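Local coordinates for archaemetzincin (Archaeoglobus fulgidus, PDB 3ZVS), which is a probable zinc metalloprotease of the metzincin type, with one catalytic and one apparently structural zinc ion and a natural substrate still unknown, at residues L40-A45 / T53-M58. Numbering follows the deposited sequence. Where two conformers were deposited one is given.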
loop_
_atom_site.group_PDB
_atom_site.type_symbol
_atom_site.label_atom_id
_atom_site.label_comp_id
_atom_site.label_asym_id
_atom_site.label_seq_id
_atom_site.Cartn_x
_atom_site.Cartn_y
_atom_site.Cartn_z
ATOM N N LEU A 40 6.405 -8.545 15.666
ATOM C CA LEU A 40 7.643 -9.316 15.615
ATOM C C LEU A 40 7.456 -10.761 15.151
ATOM O O LEU A 40 8.402 -11.364 14.668
ATOM C CB LEU A 40 8.361 -9.275 16.967
ATOM C CG LEU A 40 8.976 -7.926 17.300
ATOM C CD1 LEU A 40 9.388 -7.923 18.776
ATOM C CD2 LEU A 40 10.149 -7.567 16.418
ATOM N N LYS A 41 6.241 -11.305 15.233
ATOM C CA LYS A 41 5.955 -12.615 14.654
ATOM C C LYS A 41 6.331 -12.646 13.182
ATOM O O LYS A 41 6.638 -13.679 12.638
ATOM C CB LYS A 41 4.463 -12.958 14.750
ATOM C CG LYS A 41 3.927 -13.089 16.173
ATOM C CD LYS A 41 4.521 -14.296 16.880
ATOM C CE LYS A 41 3.999 -14.426 18.321
ATOM N NZ LYS A 41 2.531 -14.678 18.369
ATOM N N CYS A 42 6.240 -11.477 12.544
ATOM C CA CYS A 42 6.415 -11.372 11.106
ATOM C C CYS A 42 7.801 -10.869 10.722
ATOM O O CYS A 42 8.027 -10.544 9.570
ATOM C CB CYS A 42 5.353 -10.434 10.511
ATOM S SG CYS A 42 3.657 -11.049 10.566
ATOM N N TYR A 43 8.729 -10.803 11.679
ATOM C CA TYR A 43 10.074 -10.325 11.445
ATOM C C TYR A 43 10.968 -11.472 11.093
ATOM O O TYR A 43 10.994 -12.496 11.807
ATOM C CB TYR A 43 10.616 -9.594 12.699
ATOM C CG TYR A 43 12.067 -9.138 12.647
ATOM C CD1 TYR A 43 12.499 -8.097 11.797
ATOM C CD2 TYR A 43 13.017 -9.740 13.459
ATOM C CE1 TYR A 43 13.846 -7.705 11.780
ATOM C CE2 TYR A 43 14.359 -9.352 13.439
ATOM C CZ TYR A 43 14.762 -8.333 12.596
ATOM O OH TYR A 43 16.108 -7.989 12.608
ATOM N N ASN A 44 11.685 -11.336 9.992
ATOM C CA ASN A 44 12.704 -12.297 9.587
ATOM C C ASN A 44 14.031 -11.723 9.986
ATOM O O ASN A 44 14.548 -10.779 9.390
ATOM C CB ASN A 44 12.648 -12.576 8.083
ATOM C CG ASN A 44 13.687 -13.561 7.626
ATOM O OD1 ASN A 44 14.827 -13.546 8.081
ATOM N ND2 ASN A 44 13.303 -14.415 6.690
ATOM N N ALA A 45 14.590 -12.300 11.038
ATOM C CA ALA A 45 15.807 -11.780 11.649
ATOM C C ALA A 45 17.007 -11.891 10.720
ATOM O O ALA A 45 17.902 -11.045 10.759
ATOM C CB ALA A 45 16.085 -12.540 12.932
ATOM N N THR A 53 3.137 -11.329 3.803
ATOM C CA THR A 53 2.048 -12.293 3.867
ATOM C C THR A 53 1.624 -12.508 5.321
ATOM O O THR A 53 0.449 -12.580 5.639
ATOM C CB THR A 53 2.481 -13.612 3.236
ATOM O OG1 THR A 53 3.156 -13.338 2.003
ATOM C CG2 THR A 53 1.284 -14.519 2.972
ATOM N N CYS A 54 2.626 -12.592 6.182
ATOM C CA CYS A 54 2.434 -12.655 7.619
ATOM C C CYS A 54 1.623 -11.438 8.098
ATOM O O CYS A 54 0.635 -11.595 8.824
ATOM C CB CYS A 54 3.809 -12.758 8.282
ATOM S SG CYS A 54 3.835 -12.992 10.069
ATOM N N ILE A 55 2.040 -10.231 7.709
ATOM C CA ILE A 55 1.347 -9.017 8.127
ATOM C C ILE A 55 -0.106 -9.044 7.678
ATOM O O ILE A 55 -1.010 -8.753 8.457
ATOM C CB ILE A 55 2.037 -7.775 7.576
ATOM C CG1 ILE A 55 3.428 -7.625 8.214
ATOM C CG2 ILE A 55 1.193 -6.542 7.824
ATOM C CD1 ILE A 55 4.280 -6.586 7.527
ATOM N N LEU A 56 -0.346 -9.413 6.439
ATOM C CA LEU A 56 -1.728 -9.492 5.945
ATOM C C LEU A 56 -2.625 -10.365 6.813
ATOM O O LEU A 56 -3.756 -10.032 7.104
ATOM C CB LEU A 56 -1.794 -10.078 4.533
ATOM C CG LEU A 56 -1.442 -9.225 3.355
ATOM C CD1 LEU A 56 -1.685 -9.988 2.065
ATOM C CD2 LEU A 56 -2.282 -7.962 3.370
ATOM N N ARG A 57 -2.102 -11.533 7.205
ATOM C CA ARG A 57 -2.885 -12.492 7.978
ATOM C C ARG A 57 -3.362 -11.910 9.281
ATOM O O ARG A 57 -4.385 -12.316 9.818
ATOM C CB ARG A 57 -2.038 -13.738 8.291
ATOM C CG ARG A 57 -2.235 -14.879 7.330
ATOM C CD ARG A 57 -1.722 -16.214 7.929
ATOM N NE ARG A 57 -0.378 -16.088 8.481
ATOM C CZ ARG A 57 0.730 -16.156 7.744
ATOM N NH1 ARG A 57 0.660 -16.310 6.438
ATOM N NH2 ARG A 57 1.884 -16.010 8.343
ATOM N N MET A 58 -2.610 -10.960 9.837
ATOM C CA MET A 58 -2.895 -10.420 11.156
ATOM C C MET A 58 -3.861 -9.208 11.103
ATOM O O MET A 58 -4.411 -8.762 12.123
ATOM C CB MET A 58 -1.546 -10.124 11.842
ATOM C CG MET A 58 -0.705 -11.418 12.128
ATOM S SD MET A 58 1.008 -11.283 12.835
ATOM C CE MET A 58 0.628 -10.843 14.512
#
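A disulfide between Cys42 and Cys54 joins the short 3-10 turn and edge strand of 40-45 to the helix that follows the next strand, closing a covalent loop over a β-hairpin. Cys42 SG and Cys54 SG lie 2.0 Å apart, and in the conformer given the chi3 torsion of -85° has the near-perpendicular twist that disulfides prefer. The two cysteines reach each other by different routes: in Cys54 the sulfur is anti to the backbone N (chi1 -175°), whereas in Cys42 it stands anti to the carbonyl carbon (chi1 -68°). Their CA atoms are 5.4 Å apart, a separation that cysteine's short side chain spans well. No hydrogen bond crosses between the two segments, leaving the covalent link to be supported by apolar packing.

One helical turn beyond Cys54, the flexible thioether of Met58 folds back to the bridge, and in the conformer given its SD lies 3.5 Å from Cys42 SG and 4.3 Å from Lys41 CB, the base of a side chain whose charged end turns away. Met58 and both cysteines were modelled in two positions, so this sulfur contact may not be the sole one. Ile55 meets the buried cysteine with its CG1 branch, 4.1 Å from Cys42 CB, its bulky apolar side chain filling the inner face of the helix.

Strand 43-44 forms the outer edge of a three-stranded sheet beside 49-51, where Cys42 bonds through its backbone to Asn51; the Asn51 side chain in turn accepts a hydrogen bond from Cys54 N. Ile55 and Leu56 carry the packing onward to Val93 of strand 91-95, so helix 52-58 lies between the tethered turn and the larger mixed sheet.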